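Local coordinates for uncharacterized hypothetical protein (Parabacteroides merdae, PDB 4EI0) that is of unknown function, a two-part, mostly beta-stranded member of the DUF4466 family from a gut bacterium, at residues 188-200 with 222-234. Sequence-based numbering, arbitrary orientation.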
ATOM      1  N   SER B 188     -36.162  47.314 -10.257  1.00 57.34           N
ATOM      2  CA  SER B 188     -35.238  47.776  -9.219  1.00 67.94           C
ATOM      3  C   SER B 188     -33.869  47.077  -9.300  1.00 60.12           C
ATOM      4  O   SER B 188     -32.906  47.613  -8.812  1.00 57.72           O
ATOM      5  CB  SER B 188     -35.841  47.542  -7.797  1.00 59.63           C
ATOM      6  OG  SER B 188     -35.955  46.146  -7.488  1.00 61.84           O
ATOM      7  N   LEU B 189     -33.788  45.875  -9.874  1.00 57.72           N
ATOM      8  CA  LEU B 189     -32.512  45.212  -9.988  1.00 51.08           C
ATOM      9  C   LEU B 189     -31.503  46.058 -10.771  1.00 47.69           C
ATOM     10  O   LEU B 189     -30.315  45.892 -10.536  1.00 50.21           O
ATOM     11  CB  LEU B 189     -32.615  43.803 -10.604  1.00 57.27           C
ATOM     12  CG  LEU B 189     -33.375  42.783  -9.773  1.00 58.14           C
ATOM     13  CD1 LEU B 189     -33.636  41.602 -10.691  1.00 61.19           C
ATOM     14  CD2 LEU B 189     -32.602  42.341  -8.513  1.00 55.66           C
ATOM     15  N   ALA B 190     -31.933  46.924 -11.690  1.00 46.25           N
ATOM     16  CA  ALA B 190     -31.019  47.801 -12.434  1.00 55.69           C
ATOM     17  C   ALA B 190     -30.032  48.578 -11.535  1.00 51.54           C
ATOM     18  O   ALA B 190     -28.886  48.779 -11.915  1.00 54.48           O
ATOM     19  CB  ALA B 190     -31.778  48.747 -13.351  1.00 47.54           C
ATOM     20  N   ALA B 191     -30.452  48.950 -10.333  1.00 61.24           N
ATOM     21  CA  ALA B 191     -29.596  49.675  -9.377  1.00 57.83           C
ATOM     22  C   ALA B 191     -28.408  48.841  -8.849  1.00 54.13           C
ATOM     23  O   ALA B 191     -27.444  49.391  -8.399  1.00 65.98           O
ATOM     24  CB  ALA B 191     -30.432  50.245  -8.253  1.00 46.24           C
ATOM     25  N   LYS B 192     -28.497  47.512  -8.900  1.00 50.88           N
ATOM     26  CA  LYS B 192     -27.421  46.580  -8.491  1.00 54.08           C
ATOM     27  C   LYS B 192     -26.427  46.256  -9.627  1.00 44.42           C
ATOM     28  O   LYS B 192     -25.452  45.558  -9.389  1.00 50.52           O
ATOM     29  CB  LYS B 192     -28.028  45.222  -8.047  1.00 62.62           C
ATOM     30  CG  LYS B 192     -28.381  45.149  -6.586  1.00 66.06           C
ATOM     31  CD  LYS B 192     -29.491  44.149  -6.301  1.00 73.46           C
ATOM     32  CE  LYS B 192     -29.040  42.742  -6.551  1.00 59.60           C
ATOM     33  NZ  LYS B 192     -29.534  41.784  -5.533  1.00 52.97           N
ATOM     34  N   ILE B 193     -26.713  46.708 -10.854  1.00 47.98           N
ATOM     35  CA  ILE B 193     -25.934  46.297 -12.006  1.00 46.42           C
ATOM     36  C   ILE B 193     -24.711  47.177 -12.118  1.00 51.44           C
ATOM     37  O   ILE B 193     -24.816  48.414 -12.143  1.00 44.16           O
ATOM     38  CB  ILE B 193     -26.708  46.362 -13.334  1.00 47.21           C
ATOM     39  CG1 ILE B 193     -28.022  45.584 -13.229  1.00 46.23           C
ATOM     40  CG2 ILE B 193     -25.821  45.787 -14.470  1.00 45.11           C
ATOM     41  CD1 ILE B 193     -27.921  44.222 -12.631  1.00 49.25           C
ATOM     42  N   ASP B 194     -23.559  46.510 -12.232  1.00 50.62           N
ATOM     43  CA  ASP B 194     -22.269  47.143 -12.362  1.00 46.56           C
ATOM     44  C   ASP B 194     -21.752  47.165 -13.797  1.00 46.12           C
ATOM     45  O   ASP B 194     -21.132  48.152 -14.222  1.00 44.69           O
ATOM     46  CB  ASP B 194     -21.294  46.456 -11.364  1.00 46.03           C
ATOM     47  CG  ASP B 194     -21.774  46.644  -9.935  1.00 52.83           C
ATOM     48  OD1 ASP B 194     -22.020  47.831  -9.604  1.00 59.62           O
ATOM     49  OD2 ASP B 194     -21.990  45.655  -9.185  1.00 48.71           O
ATOM     50  N   ILE B 195     -22.045  46.126 -14.551  1.00 47.77           N
ATOM     51  CA  ILE B 195     -21.538  46.002 -15.918  1.00 48.58           C
ATOM     52  C   ILE B 195     -22.632  45.403 -16.781  1.00 46.62           C
ATOM     53  O   ILE B 195     -23.322  44.464 -16.356  1.00 44.57           O
ATOM     54  CB  ILE B 195     -20.268  45.080 -15.979  1.00 43.90           C
ATOM     55  CG1 ILE B 195     -19.058  45.778 -15.337  1.00 48.48           C
ATOM     56  CG2 ILE B 195     -19.912  44.758 -17.416  1.00 45.95           C
ATOM     57  CD1 ILE B 195     -17.813  44.930 -15.181  1.00 52.68           C
HETATM   58  N   MSE B 196     -22.794  45.947 -17.981  1.00 46.60           N
HETATM   59  CA  MSE B 196     -23.635  45.342 -18.999  1.00 47.26           C
HETATM   60  C   MSE B 196     -22.744  44.764 -20.080  1.00 50.83           C
HETATM   61  O   MSE B 196     -21.928  45.482 -20.675  1.00 45.68           O
HETATM   62  CB  MSE B 196     -24.591  46.346 -19.622  1.00 46.73           C
HETATM   63  CG  MSE B 196     -25.457  45.728 -20.742  1.00 49.22           C
HETATM   64 SE   MSE B 196     -26.687  47.001 -21.460  0.75 54.71          SE
HETATM   65  CE  MSE B 196     -27.793  45.837 -22.638  1.00 59.69           C
ATOM     66  N   TYR B 197     -22.900  43.467 -20.309  1.00 46.60           N
ATOM     67  CA  TYR B 197     -22.269  42.805 -21.444  1.00 46.76           C
ATOM     68  C   TYR B 197     -23.119  42.968 -22.676  1.00 54.30           C
ATOM     69  O   TYR B 197     -24.341  42.935 -22.596  1.00 52.20           O
ATOM     70  CB  TYR B 197     -22.127  41.338 -21.139  1.00 46.57           C
ATOM     71  CG  TYR B 197     -21.870  40.522 -22.343  1.00 52.85           C
ATOM     72  CD1 TYR B 197     -20.571  40.393 -22.833  1.00 58.92           C
ATOM     73  CD2 TYR B 197     -22.896  39.884 -23.008  1.00 55.35           C
ATOM     74  CE1 TYR B 197     -20.297  39.650 -23.956  1.00 57.37           C
ATOM     75  CE2 TYR B 197     -22.635  39.127 -24.158  1.00 65.55           C
ATOM     76  CZ  TYR B 197     -21.330  39.015 -24.626  1.00 65.52           C
ATOM     77  OH  TYR B 197     -21.026  38.250 -25.713  1.00 53.43           O
ATOM     78  N   ALA B 198     -22.467  43.136 -23.817  1.00 57.63           N
ATOM     79  CA  ALA B 198     -23.120  43.063 -25.103  1.00 56.04           C
ATOM     80  C   ALA B 198     -22.142  42.483 -26.113  1.00 63.47           C
ATOM     81  O   ALA B 198     -20.968  42.776 -26.037  1.00 53.52           O
ATOM     82  CB  ALA B 198     -23.517  44.446 -25.543  1.00 58.98           C
ATOM     83  N   TYR B 199     -22.628  41.715 -27.079  1.00 67.86           N
ATOM     84  CA  TYR B 199     -21.832  41.314 -28.239  1.00 57.12           C
ATOM     85  C   TYR B 199     -22.253  42.101 -29.443  1.00 67.91           C
ATOM     86  O   TYR B 199     -23.409  42.165 -29.726  1.00 70.04           O
ATOM     87  CB  TYR B 199     -22.077  39.856 -28.563  1.00 62.61           C
ATOM     88  CG  TYR B 199     -21.354  39.381 -29.805  1.00 65.06           C
ATOM     89  CD1 TYR B 199     -19.973  39.179 -29.789  1.00 66.53           C
ATOM     90  CD2 TYR B 199     -22.044  39.083 -30.973  1.00 68.26           C
ATOM     91  CE1 TYR B 199     -19.300  38.716 -30.913  1.00 72.21           C
ATOM     92  CE2 TYR B 199     -21.374  38.615 -32.113  1.00 73.96           C
ATOM     93  CZ  TYR B 199     -20.008  38.436 -32.075  1.00 68.85           C
ATOM     94  OH  TYR B 199     -19.329  38.004 -33.169  1.00 75.51           O
ATOM     95  N   SER B 200     -21.320  42.673 -30.178  1.00 59.63           N
ATOM     96  CA  SER B 200     -21.637  43.343 -31.439  1.00 67.11           C
ATOM     97  C   SER B 200     -20.967  42.573 -32.571  1.00 61.65           C
ATOM     98  O   SER B 200     -19.882  42.000 -32.413  1.00 68.17           O
ATOM     99  CB  SER B 200     -21.161  44.799 -31.416  1.00 63.10           C
ATOM    100  OG  SER B 200     -21.068  45.360 -32.706  1.00 66.60           O
ATOM    101  N   THR B 222     -26.320  49.277 -28.403  1.00 67.33           N
ATOM    102  CA  THR B 222     -26.745  48.773 -27.095  1.00 67.90           C
ATOM    103  C   THR B 222     -27.165  49.924 -26.208  1.00 68.33           C
ATOM    104  O   THR B 222     -26.559  50.993 -26.260  1.00 70.83           O
ATOM    105  CB  THR B 222     -25.594  48.017 -26.400  1.00 70.61           C
ATOM    106  OG1 THR B 222     -25.325  46.830 -27.144  1.00 72.14           O
ATOM    107  CG2 THR B 222     -25.922  47.661 -24.924  1.00 75.58           C
ATOM    108  N   GLU B 223     -28.216  49.724 -25.423  1.00 69.55           N
ATOM    109  CA  GLU B 223     -28.662  50.748 -24.472  1.00 66.89           C
ATOM    110  C   GLU B 223     -28.718  50.186 -23.080  1.00 57.05           C
ATOM    111  O   GLU B 223     -29.026  48.999 -22.884  1.00 62.32           O
ATOM    112  CB  GLU B 223     -30.033  51.262 -24.844  1.00 74.46           C
ATOM    113  CG  GLU B 223     -30.119  51.788 -26.264  1.00 89.97           C
ATOM    114  CD  GLU B 223     -31.540  52.106 -26.663  1.00101.04           C
ATOM    115  OE1 GLU B 223     -32.446  51.268 -26.428  1.00 94.20           O
ATOM    116  OE2 GLU B 223     -31.746  53.200 -27.206  1.00109.12           O
ATOM    117  N   LEU B 224     -28.331  51.019 -22.124  1.00 62.23           N
ATOM    118  CA  LEU B 224     -28.423  50.674 -20.715  1.00 68.28           C
ATOM    119  C   LEU B 224     -29.899  50.713 -20.281  1.00 66.55           C
ATOM    120  O   LEU B 224     -30.632  51.573 -20.734  1.00 61.30           O
ATOM    121  CB  LEU B 224     -27.631  51.681 -19.873  1.00 69.43           C
ATOM    122  CG  LEU B 224     -26.128  51.837 -20.147  1.00 73.01           C
ATOM    123  CD1 LEU B 224     -25.489  52.765 -19.131  1.00 65.08           C
ATOM    124  CD2 LEU B 224     -25.435  50.493 -20.127  1.00 57.62           C
ATOM    125  N   PRO B 225     -30.341  49.776 -19.420  1.00 63.34           N
ATOM    126  CA  PRO B 225     -31.685  49.932 -18.873  1.00 64.83           C
ATOM    127  C   PRO B 225     -31.755  51.132 -17.944  1.00 67.43           C
ATOM    128  O   PRO B 225     -30.731  51.573 -17.429  1.00 66.17           O
ATOM    129  CB  PRO B 225     -31.926  48.625 -18.119  1.00 68.30           C
ATOM    130  CG  PRO B 225     -30.579  48.128 -17.765  1.00 70.60           C
ATOM    131  CD  PRO B 225     -29.612  48.663 -18.792  1.00 63.27           C
ATOM    132  N   SER B 226     -32.942  51.701 -17.767  1.00 67.43           N
ATOM    133  CA  SER B 226     -33.041  52.870 -16.907  1.00 72.81           C
ATOM    134  C   SER B 226     -32.902  52.358 -15.491  1.00 57.12           C
ATOM    135  O   SER B 226     -33.307  51.211 -15.147  1.00 62.10           O
ATOM    136  CB  SER B 226     -34.340  53.677 -17.105  1.00 77.03           C
ATOM    137  OG  SER B 226     -35.482  52.858 -16.924  1.00 70.54           O
ATOM    138  N   GLY B 227     -32.258  53.173 -14.679  1.00 59.10           N
ATOM    139  CA  GLY B 227     -31.891  52.763 -13.346  1.00 68.02           C
ATOM    140  C   GLY B 227     -30.460  52.234 -13.273  1.00 60.25           C
ATOM    141  O   GLY B 227     -29.956  52.032 -12.180  1.00 51.39           O
ATOM    142  N   PHE B 228     -29.819  51.938 -14.406  1.00 64.46           N
ATOM    143  CA  PHE B 228     -28.395  51.505 -14.373  1.00 57.77           C
ATOM    144  C   PHE B 228     -27.537  52.760 -14.191  1.00 62.86           C
ATOM    145  O   PHE B 228     -27.210  53.445 -15.142  1.00 70.62           O
ATOM    146  CB  PHE B 228     -28.014  50.750 -15.648  1.00 64.52           C
ATOM    147  CG  PHE B 228     -26.601  50.172 -15.674  1.00 57.49           C
ATOM    148  CD1 PHE B 228     -25.579  50.635 -14.856  1.00 68.61           C
ATOM    149  CD2 PHE B 228     -26.286  49.191 -16.602  1.00 72.31           C
ATOM    150  CE1 PHE B 228     -24.301  50.116 -14.952  1.00 66.76           C
ATOM    151  CE2 PHE B 228     -25.018  48.664 -16.680  1.00 72.07           C
ATOM    152  CZ  PHE B 228     -24.023  49.129 -15.860  1.00 60.10           C
ATOM    153  N   VAL B 229     -27.186  53.052 -12.952  1.00 60.39           N
ATOM    154  CA  VAL B 229     -26.493  54.286 -12.591  1.00 57.21           C
ATOM    155  C   VAL B 229     -25.041  54.059 -12.057  1.00 64.74           C
ATOM    156  O   VAL B 229     -24.265  54.995 -11.952  1.00 57.47           O
ATOM    157  CB  VAL B 229     -27.314  55.012 -11.513  1.00 62.04           C
ATOM    158  CG1 VAL B 229     -28.650  55.489 -12.090  1.00 55.62           C
ATOM    159  CG2 VAL B 229     -27.549  54.070 -10.335  1.00 55.40           C
ATOM    160  N   ASN B 230     -24.653  52.830 -11.732  1.00 56.85           N
ATOM    161  CA  ASN B 230     -23.286  52.574 -11.249  1.00 47.31           C
ATOM    162  C   ASN B 230     -22.206  52.790 -12.315  1.00 48.41           C
ATOM    163  O   ASN B 230     -22.264  52.226 -13.404  1.00 55.46           O
ATOM    164  CB  ASN B 230     -23.166  51.158 -10.692  1.00 49.48           C
ATOM    165  CG  ASN B 230     -24.012  50.946  -9.481  1.00 58.29           C
ATOM    166  OD1 ASN B 230     -24.505  51.907  -8.909  1.00 63.39           O
ATOM    167  ND2 ASN B 230     -24.187  49.693  -9.071  1.00 61.39           N
ATOM    168  N   ASN B 231     -21.230  53.635 -11.998  1.00 56.98           N
ATOM    169  CA  ASN B 231     -20.097  53.886 -12.896  1.00 59.88           C
ATOM    170  C   ASN B 231     -18.864  53.051 -12.471  1.00 57.69           C
ATOM    171  O   ASN B 231     -18.060  53.463 -11.659  1.00 56.26           O
ATOM    172  CB  ASN B 231     -19.768  55.372 -12.935  1.00 63.09           C
ATOM    173  CG  ASN B 231     -18.863  55.721 -14.089  1.00 66.15           C
ATOM    174  OD1 ASN B 231     -18.616  54.913 -15.002  1.00 78.25           O
ATOM    175  ND2 ASN B 231     -18.318  56.908 -14.034  1.00 71.57           N
ATOM    176  N   THR B 232     -18.790  51.843 -12.990  1.00 45.45           N
ATOM    177  CA  THR B 232     -17.771  50.883 -12.601  1.00 52.30           C
ATOM    178  C   THR B 232     -16.425  51.223 -13.244  1.00 48.48           C
ATOM    179  O   THR B 232     -16.383  51.614 -14.397  1.00 49.91           O
ATOM    180  CB  THR B 232     -18.243  49.478 -13.031  1.00 53.41           C
ATOM    181  OG1 THR B 232     -19.503  49.212 -12.414  1.00 51.09           O
ATOM    182  CG2 THR B 232     -17.254  48.400 -12.608  1.00 46.01           C
ATOM    183  N   LYS B 233     -15.341  51.105 -12.484  1.00 49.15           N
ATOM    184  CA  LYS B 233     -13.992  51.280 -13.013  1.00 45.16           C
ATOM    185  C   LYS B 233     -13.445  49.953 -13.500  1.00 49.38           C
ATOM    186  O   LYS B 233     -13.559  48.946 -12.796  1.00 41.52           O
ATOM    187  CB  LYS B 233     -13.048  51.771 -11.908  1.00 47.68           C
ATOM    188  CG  LYS B 233     -13.349  53.169 -11.387  1.00 52.64           C
ATOM    189  CD  LYS B 233     -12.347  53.513 -10.279  1.00 64.47           C
ATOM    190  CE  LYS B 233     -12.395  54.990  -9.912  1.00 75.07           C
ATOM    191  NZ  LYS B 233     -13.809  55.379  -9.640  1.00 77.42           N
HETATM  192  N   MSE B 234     -12.811  49.952 -14.660  1.00 46.74           N
HETATM  193  CA  MSE B 234     -12.349  48.710 -15.306  1.00 49.86           C
HETATM  194  C   MSE B 234     -10.972  48.878 -15.961  1.00 48.23           C
HETATM  195  O   MSE B 234     -10.690  49.946 -16.509  1.00 47.44           O
HETATM  196  CB  MSE B 234     -13.335  48.356 -16.440  1.00 48.05           C
HETATM  197  CG  MSE B 234     -14.687  47.897 -16.013  1.00 65.42           C
HETATM  198 SE   MSE B 234     -15.759  47.632 -17.600  0.75 64.27          SE
HETATM  199  CE  MSE B 234     -16.530  49.408 -17.831  1.00 70.87           C
TER
HETATM  200  O   HOH W   1     -26.393  50.528 -11.492  1.00 51.44           O
HETATM  201  O   HOH W   2     -20.102  49.883  -9.780  1.00 47.19           O
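The ring of F228 carries I193 on one face: CG2 lies 4.1 Å from the ring centroid, a CH-pi contact over the face, displaced toward the CE2 rim. The backbone N atoms of M196 and N230 lie at the ring's edge, in plane, and D194 O also lies near the edge, 3.5 Å from CZ. With CG anti to the backbone N (chi1 -176°), the F228 ring extends into the bend of 193-196, where M196 CB meets CE2.

The other flat pair is polar. The N230 amide and D194 carboxylate planes are only 16° apart, yet stepped: N230 ND2 donates to D194 OD1 at 2.9 Å from the syn side, 34° out of the carboxylate plane. D194 OD2 is taken by F168 N, so both oxygens are held. T232 OG1 donates to D194 O at 2.7 Å, and water 2 links that hydroxyl to OD1. Water 1 accepts from N230 N and lies within bonding distance of A190 O and I193 O, more acceptors than its protons can serve once other neighbours count.

Farther along, the extended selenomethionine M196 runs tip to tip into T222, with CE a tight 3.5 Å from CG2, while its SE touches L224 CD2.

D194 and I195 together pair with L166 of strand 165-167, a classic beta bulge. The long loop before strand 233-238, including the type II turn 225-228, thus packs along this bulged strand and the turn leading into it, joining two antiparallel sheets.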